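Local coordinates for protein hydrogenase maturation protease HycI (Thermococcus kodakarensis KOD1, PDB 5ZBY) that probably acts as an endopeptidase that cleaves the C-terminal extension of a [NiFe] hydrogenase large subunit during maturation of the enzyme, at residues 70-75 and 103-108; 111-114 and 119-122. One frame throughout, in Å; residues are numbered along the deposited sequence.

Contact 1 (70-75 and 103-108); sequences VVFVDA and LPLRIV. With EPE (4-(2-hydroxyethyl)-1-piperazine ethanesulfonic acid), chain B.
Leu-105 sets one of its two terminal methyls squarely on a face of the Phe-72 ring. Its CD1 stands 3.8 Å from the centroid of the Phe-72 ring and only 4° off the ring normal, a CH-pi contact in which all six ring carbons are almost equally near. CD2, the other branch, lies by the CB-CG bond where the ring joins its stem, 4.1 Å from the CB of Phe-72. The first torsions bring the two groups together: Phe-72 carries CG opposite its carbonyl carbon (chi1 -71°), whereas Leu-105 carries CG opposite its own backbone N (chi1 -175°). Farther along the helix, Val-108 meets the far end of the ring obliquely, with 4.2 Å between its CG1 and the CZ of Phe-72. Replacing Phe-72 by an alanine would probably leave Leu-105 CD1 without its aromatic face and open a gap beneath the first helical turn. A buffer molecule, EPE, spans the same two segments: its O8 and N4 donate to Asp-74 OD1 (2.5 Å) and OD2 (2.7 Å), while its sulfonate O3S accepts from Leu-105 N in a nearly straight bond, just after the N-cap Pro-104. This is helix-on-sheet packing of an alpha/beta fold, EPE lodging where strand end meets helix start. Strand 69-75 presents Phe-72 to helix 105-116, Ile-120 of strand 119-125 and Cys-17 of strand 14-18 also touching the ring, while Val-73 packs on helix 29-40.

Contact 2 (111-114 and 119-122); sequences YIKE and DIVL
The carboxylate of Asp-119 is the flat group that takes part, and Lys-113 approaches it from the OD1 end instead of over a face. Lys-113 NZ lies 4.0 Å from Asp-119 OD1, a long salt bridge, and somewhat out of the carboxylate plane; nothing else in 111-114 comes near either face. The other oxygen, OD2, has a weak, long ion pair with Lys-11. A second link, made of shorter bonds, runs through water: water 1 accepts from Lys-113 NZ at 3.0 Å and from the backbone N of Ile-120 at 2.9 Å, joining helix and strand by two bonds where the direct ion pair is loose. Lys-113 can reach this place because CG is turned opposite its backbone N (chi1 -176°) and the chain beyond is fully extended, running alongside Asp-119 with both side chains pointing the same way.

Beside the charged pair the contact is apolar. Ile-120 points toward the helix and uses both atoms of its longer branch: CG1 lies 4.0 Å from Lys-113 CB, and CD1 is 3.8 Å from Ile-112 CG2. The two isoleucines cross at an angle and touch through these methyls. Ile-112 also packs on helix 59-64 and, like Ile-120, on Phe-72 of strand 69-75. The contact therefore joins the last turns of helix 105-116 to the beginning of strand 119-125, which is paired on one side with strand 69-75 and on the other with the antiparallel strand 85-88.

Contact 1 closes along the chain before contact 2 opens, yet their centres lie only 9 Å apart. Both use helix 105-116, the first near its start and the second toward its end, and both rest it on one sheet, against the neighbouring parallel strands 69-75 and 119-125. The strands are joined directly: the pairs Val-70 O to Val-121 N and Phe-72 N to Val-121 O are each 2.9 Å apart, probable hydrogen bonds. Strand, helix and parallel strand make a beta-alpha-beta crossover, with strand 85-88 inserted in the connection. The buffer molecule sits at the helix-start end; contact 2 lies toward the C-terminal end, so together they hold one helix on the sheet along much of its length.

Contact 1 (70-75 and 103-108)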
ATOM      1  N   VAL A  70      -2.401  -9.399  -1.512  1.00 22.74           N
ATOM      2  CA  VAL A  70      -2.847  -8.017  -1.655  1.00 21.10           C
ATOM      3  C   VAL A  70      -1.885  -7.167  -0.842  1.00 25.87           C
ATOM      4  O   VAL A  70      -1.629  -7.486   0.323  1.00 25.04           O
ATOM      5  CB  VAL A  70      -4.294  -7.828  -1.166  1.00 19.81           C
ATOM      6  CG1 VAL A  70      -4.683  -6.332  -1.319  1.00 22.27           C
ATOM      7  CG2 VAL A  70      -5.256  -8.748  -1.997  1.00 19.85           C
ATOM      8  N   VAL A  71      -1.316  -6.148  -1.475  1.00 21.40           N
ATOM      9  CA  VAL A  71      -0.339  -5.236  -0.820  1.00 20.24           C
ATOM     10  C   VAL A  71      -0.927  -3.847  -0.767  1.00 24.51           C
ATOM     11  O   VAL A  71      -1.128  -3.255  -1.829  1.00 25.09           O
ATOM     12  CB  VAL A  71       0.951  -5.189  -1.615  1.00 25.03           C
ATOM     13  CG1 VAL A  71       1.984  -4.298  -0.971  1.00 26.48           C
ATOM     14  CG2 VAL A  71       1.516  -6.622  -1.792  1.00 26.13           C
ATOM     15  N   PHE A  72      -1.200  -3.340   0.433  1.00 21.11           N
ATOM     16  CA  PHE A  72      -1.623  -1.951   0.619  1.00 20.35           C
ATOM     17  C   PHE A  72      -0.391  -1.124   0.815  1.00 26.23           C
ATOM     18  O   PHE A  72       0.542  -1.574   1.465  1.00 23.78           O
ATOM     19  CB  PHE A  72      -2.557  -1.829   1.828  1.00 19.61           C
ATOM     20  CG  PHE A  72      -3.901  -2.449   1.569  1.00 25.70           C
ATOM     21  CD1 PHE A  72      -4.235  -3.680   2.095  1.00 24.58           C
ATOM     22  CD2 PHE A  72      -4.810  -1.806   0.738  1.00 23.50           C
ATOM     23  CE1 PHE A  72      -5.498  -4.269   1.812  1.00 29.35           C
ATOM     24  CE2 PHE A  72      -6.057  -2.412   0.444  1.00 23.68           C
ATOM     25  CZ  PHE A  72      -6.400  -3.605   0.999  1.00 26.12           C
ATOM     26  N   VAL A  73      -0.341   0.057   0.213  1.00 19.44           N
ATOM     27  CA  VAL A  73       0.842   0.916   0.348  1.00 19.20           C
ATOM     28  C   VAL A  73       0.331   2.280   0.836  1.00 22.30           C
ATOM     29  O   VAL A  73      -0.575   2.848   0.232  1.00 22.30           O
ATOM     30  CB  VAL A  73       1.596   1.082  -0.973  1.00 22.09           C
ATOM     31  CG1 VAL A  73       2.811   1.989  -0.812  1.00 24.70           C
ATOM     32  CG2 VAL A  73       1.997  -0.298  -1.600  1.00 21.30           C
ATOM     33  N   ASP A  74       0.841   2.782   1.959  1.00 19.97           N
ATOM     34  CA  ASP A  74       0.275   4.015   2.553  1.00 20.02           C
ATOM     35  C   ASP A  74       1.399   4.765   3.326  1.00 22.99           C
ATOM     36  O   ASP A  74       2.383   4.178   3.757  1.00 21.79           O
ATOM     37  CB  ASP A  74      -0.886   3.658   3.515  1.00 19.88           C
ATOM     38  CG  ASP A  74      -1.772   4.856   3.882  1.00 24.74           C
ATOM     39  OD1 ASP A  74      -1.656   5.914   3.228  1.00 24.08           O
ATOM     40  OD2 ASP A  74      -2.611   4.696   4.776  1.00 25.54           O
ATOM     41  N   ALA A  75       1.258   6.076   3.445  1.00 20.99           N
ATOM     42  CA  ALA A  75       2.011   6.798   4.451  1.00 19.59           C
ATOM     43  C   ALA A  75       1.492   6.471   5.851  1.00 25.51           C
ATOM     44  O   ALA A  75       0.338   6.715   6.153  1.00 29.85           O
ATOM     45  CB  ALA A  75       1.878   8.320   4.198  1.00 22.55           C
ATOM     46  N   LEU A 103     -12.825   4.038   8.436  1.00 71.24           N
ATOM     47  CA  LEU A 103     -12.975   2.596   8.435  1.00 51.58           C
ATOM     48  C   LEU A 103     -11.581   2.039   8.492  1.00 51.47           C
ATOM     49  O   LEU A 103     -10.781   2.312   7.630  1.00 47.14           O
ATOM     50  CB  LEU A 103     -13.665   2.124   7.171  1.00 60.92           C
ATOM     51  CG  LEU A 103     -14.270   0.732   7.192  1.00 49.51           C
ATOM     52  CD1 LEU A 103     -15.357   0.680   8.223  1.00 59.89           C
ATOM     53  CD2 LEU A 103     -14.867   0.405   5.855  1.00 55.25           C
ATOM     54  N   PRO A 104     -11.227   1.308   9.634  1.00 43.65           N
ATOM     55  CA  PRO A 104      -9.834   0.872   9.623  1.00 40.92           C
ATOM     56  C   PRO A 104      -9.504  -0.142   8.549  1.00 34.08           C
ATOM     57  O   PRO A 104     -10.321  -0.897   8.110  1.00 33.88           O
ATOM     58  CB  PRO A 104      -9.592   0.324  11.012  1.00 43.87           C
ATOM     59  CG  PRO A 104     -10.872  -0.095  11.501  1.00 68.36           C
ATOM     60  CD  PRO A 104     -11.810   0.923  11.013  1.00 43.10           C
ATOM     61  N   LEU A 105      -8.259  -0.101   8.145  1.00 31.15           N
ATOM     62  CA  LEU A 105      -7.747  -0.978   7.138  1.00 29.71           C
ATOM     63  C   LEU A 105      -7.854  -2.420   7.610  1.00 33.17           C
ATOM     64  O   LEU A 105      -8.014  -3.311   6.828  1.00 27.48           O
ATOM     65  CB  LEU A 105      -6.327  -0.588   6.786  1.00 28.61           C
ATOM     66  CG  LEU A 105      -5.696  -1.363   5.646  1.00 32.62           C
ATOM     67  CD1 LEU A 105      -6.444  -1.168   4.355  1.00 33.11           C
ATOM     68  CD2 LEU A 105      -4.231  -1.057   5.452  1.00 31.18           C
ATOM     69  N   ARG A 106      -7.732  -2.640   8.902  1.00 30.52           N
ATOM     70  CA  ARG A 106      -7.923  -4.000   9.421  1.00 28.19           C
ATOM     71  C   ARG A 106      -9.241  -4.648   8.988  1.00 29.80           C
ATOM     72  O   ARG A 106      -9.295  -5.849   8.679  1.00 31.12           O
ATOM     73  CB  ARG A 106      -7.857  -3.997  10.965  1.00 31.11           C
ATOM     74  CG  ARG A 106      -8.020  -5.391  11.585  1.00 33.69           C
ATOM     75  CD  ARG A 106      -7.749  -5.356  13.135  1.00 30.13           C
ATOM     76  NE  ARG A 106      -8.799  -4.628  13.816  1.00 39.22           N
ATOM     77  CZ  ARG A 106      -9.866  -5.171  14.403  1.00 50.97           C
ATOM     78  NH1 ARG A 106     -10.051  -6.495  14.429  1.00 37.70           N
ATOM     79  NH2 ARG A 106     -10.757  -4.379  14.974  1.00 47.13           N
ATOM     80  N   ILE A 107     -10.308  -3.883   9.009  1.00 30.20           N
ATOM     81  CA  ILE A 107     -11.606  -4.375   8.596  1.00 30.71           C
ATOM     82  C   ILE A 107     -11.651  -4.696   7.111  1.00 32.84           C
ATOM     83  O   ILE A 107     -12.074  -5.742   6.722  1.00 31.85           O
ATOM     84  CB  ILE A 107     -12.695  -3.343   8.858  1.00 38.29           C
ATOM     85  CG1 ILE A 107     -12.710  -2.900  10.318  1.00 40.57           C
ATOM     86  CG2 ILE A 107     -14.041  -3.873   8.440  1.00 37.87           C
ATOM     87  CD1 ILE A 107     -12.754  -4.013  11.310  1.00 38.75           C
ATOM     88  N   VAL A 108     -11.130  -3.781   6.313  1.00 31.52           N
ATOM     89  CA  VAL A 108     -11.022  -4.007   4.862  1.00 27.51           C
ATOM     90  C   VAL A 108     -10.226  -5.272   4.554  1.00 33.27           C
ATOM     91  O   VAL A 108     -10.677  -6.126   3.799  1.00 30.51           O
ATOM     92  CB  VAL A 108     -10.391  -2.784   4.163  1.00 30.34           C
ATOM     93  CG1 VAL A 108     -10.192  -3.076   2.666  1.00 28.87           C
ATOM     94  CG2 VAL A 108     -11.280  -1.563   4.363  1.00 32.13           C
TER
HETATM   95  N1  EPE B 200      -4.668   5.798   8.261  1.00 37.23           N
HETATM   96  C2  EPE B 200      -5.332   6.178   7.013  1.00 33.32           C
HETATM   97  C3  EPE B 200      -4.640   7.297   6.249  1.00 36.41           C
HETATM   98  N4  EPE B 200      -3.221   6.966   6.050  1.00 31.62           N
HETATM   99  C5  EPE B 200      -2.601   6.666   7.364  1.00 29.62           C
HETATM  100  C6  EPE B 200      -3.272   5.446   7.994  1.00 33.27           C
HETATM  101  C7  EPE B 200      -2.545   8.143   5.452  1.00 34.65           C
HETATM  102  C8  EPE B 200      -3.230   8.675   4.190  1.00 35.70           C
HETATM  103  O8  EPE B 200      -3.557   7.609   3.301  1.00 35.67           O
HETATM  104  C9  EPE B 200      -5.409   4.612   8.707  1.00 41.93           C
HETATM  105  C10 EPE B 200      -5.109   4.080  10.099  1.00 66.61           C
HETATM  106  S   EPE B 200      -6.253   2.902  10.501  1.00 58.35           S
HETATM  107  O1S EPE B 200      -5.965   2.460  11.890  1.00 68.15           O
HETATM  108  O2S EPE B 200      -7.618   3.490  10.475  1.00 41.12           O
HETATM  109  O3S EPE B 200      -6.197   1.750   9.549  1.00 49.85           O

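Contact 2 (111-114 and 119-122)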
ATOM      1  N   TYR A 111     -11.992  -8.557   5.629  1.00 29.19           N
ATOM      2  CA  TYR A 111     -13.019  -8.933   4.628  1.00 28.79           C
ATOM      3  C   TYR A 111     -12.401  -9.529   3.361  1.00 32.10           C
ATOM      4  O   TYR A 111     -12.812 -10.608   2.896  1.00 31.55           O
ATOM      5  CB  TYR A 111     -13.854  -7.710   4.288  1.00 28.03           C
ATOM      6  CG  TYR A 111     -14.882  -7.974   3.221  1.00 40.28           C
ATOM      7  CD1 TYR A 111     -16.074  -8.606   3.533  1.00 55.45           C
ATOM      8  CD2 TYR A 111     -14.662  -7.588   1.913  1.00 40.69           C
ATOM      9  CE1 TYR A 111     -17.031  -8.852   2.569  1.00 48.45           C
ATOM     10  CE2 TYR A 111     -15.626  -7.841   0.922  1.00 43.55           C
ATOM     11  CZ  TYR A 111     -16.807  -8.464   1.269  1.00 51.32           C
ATOM     12  OH  TYR A 111     -17.774  -8.714   0.311  1.00 44.96           O
ATOM     13  N   ILE A 112     -11.409  -8.847   2.788  1.00 30.68           N
ATOM     14  CA  ILE A 112     -10.752  -9.384   1.588  1.00 30.22           C
ATOM     15  C   ILE A 112     -10.189 -10.803   1.786  1.00 35.46           C
ATOM     16  O   ILE A 112     -10.412 -11.709   0.953  1.00 34.13           O
ATOM     17  CB  ILE A 112      -9.613  -8.445   1.098  1.00 31.59           C
ATOM     18  CG1 ILE A 112     -10.207  -7.087   0.681  1.00 31.43           C
ATOM     19  CG2 ILE A 112      -8.796  -9.178  -0.016  1.00 33.61           C
ATOM     20  CD1 ILE A 112      -9.196  -5.958   0.434  1.00 31.35           C
ATOM     21  N   LYS A 113      -9.529 -11.041   2.918  1.00 28.76           N
ATOM     22  CA  LYS A 113      -8.904 -12.331   3.172  1.00 25.98           C
ATOM     23  C   LYS A 113      -9.965 -13.403   3.366  1.00 31.23           C
ATOM     24  O   LYS A 113      -9.813 -14.549   2.899  1.00 33.25           O
ATOM     25  CB  LYS A 113      -7.947 -12.266   4.409  1.00 25.55           C
ATOM     26  CG  LYS A 113      -7.247 -13.585   4.562  1.00 35.91           C
ATOM     27  CD  LYS A 113      -6.070 -13.527   5.496  1.00 37.32           C
ATOM     28  CE  LYS A 113      -5.307 -14.826   5.380  1.00 36.34           C
ATOM     29  NZ  LYS A 113      -4.059 -14.817   6.205  1.00 42.45           N
ATOM     30  N   GLU A 114     -11.068 -13.040   4.005  1.00 30.12           N
ATOM     31  CA  GLU A 114     -12.137 -14.019   4.192  1.00 32.71           C
ATOM     32  C   GLU A 114     -12.659 -14.441   2.830  1.00 38.99           C
ATOM     33  O   GLU A 114     -12.823 -15.642   2.573  1.00 40.17           O
ATOM     34  CB  GLU A 114     -13.276 -13.455   5.028  1.00 35.61           C
ATOM     35  CG  GLU A 114     -14.165 -14.534   5.676  1.00 44.97           C
ATOM     36  CD  GLU A 114     -15.052 -15.271   4.678  1.00101.22           C
ATOM     37  OE1 GLU A 114     -15.517 -14.617   3.720  1.00 69.93           O
ATOM     38  OE2 GLU A 114     -15.291 -16.490   4.852  1.00 92.87           O
ATOM     39  N   ASP A 119      -3.117 -13.741   1.153  1.00 24.66           N
ATOM     40  CA  ASP A 119      -2.304 -13.016   2.161  1.00 23.35           C
ATOM     41  C   ASP A 119      -2.501 -11.533   1.982  1.00 28.24           C
ATOM     42  O   ASP A 119      -2.685 -11.054   0.863  1.00 26.26           O
ATOM     43  CB  ASP A 119      -0.842 -13.367   1.996  1.00 27.83           C
ATOM     44  CG  ASP A 119      -0.513 -14.741   2.549  1.00 79.59           C
ATOM     45  OD1 ASP A 119      -1.307 -15.259   3.362  1.00 57.66           O
ATOM     46  OD2 ASP A 119       0.530 -15.308   2.175  1.00 58.74           O
ATOM     47  N   ILE A 120      -2.409 -10.769   3.083  1.00 24.58           N
ATOM     48  CA  ILE A 120      -2.522  -9.329   2.977  1.00 22.87           C
ATOM     49  C   ILE A 120      -1.320  -8.721   3.662  1.00 27.16           C
ATOM     50  O   ILE A 120      -1.017  -9.109   4.791  1.00 27.22           O
ATOM     51  CB  ILE A 120      -3.775  -8.785   3.672  1.00 26.09           C
ATOM     52  CG1 ILE A 120      -5.003  -9.705   3.436  1.00 28.02           C
ATOM     53  CG2 ILE A 120      -4.005  -7.311   3.297  1.00 23.97           C
ATOM     54  CD1 ILE A 120      -5.577  -9.627   2.030  1.00 30.06           C
ATOM     55  N   VAL A 121      -0.689  -7.729   3.042  1.00 21.33           N
ATOM     56  CA  VAL A 121       0.411  -7.024   3.740  1.00 21.13           C
ATOM     57  C   VAL A 121       0.223  -5.507   3.596  1.00 22.49           C
ATOM     58  O   VAL A 121      -0.449  -5.052   2.646  1.00 22.64           O
ATOM     59  CB  VAL A 121       1.754  -7.489   3.188  1.00 31.35           C
ATOM     60  CG1 VAL A 121       1.923  -7.071   1.762  1.00 35.46           C
ATOM     61  CG2 VAL A 121       2.875  -6.962   3.990  1.00 30.03           C
ATOM     62  N   LEU A 122       0.745  -4.717   4.566  1.00 20.96           N
ATOM     63  CA  LEU A 122       0.786  -3.268   4.454  1.00 26.37           C
ATOM     64  C   LEU A 122       2.228  -2.824   4.374  1.00 25.13           C
ATOM     65  O   LEU A 122       3.045  -3.235   5.214  1.00 23.51           O
ATOM     66  CB  LEU A 122       0.085  -2.621   5.659  1.00 21.72           C
ATOM     67  CG  LEU A 122       0.277  -1.118   5.898  1.00 27.43           C
ATOM     68  CD1 LEU A 122      -0.284  -0.293   4.755  1.00 25.23           C
ATOM     69  CD2 LEU A 122      -0.379  -0.742   7.242  1.00 28.57           C
TER
HETATM   70  O   HOH W   1      -2.328 -12.535   5.421  1.00 34.70           O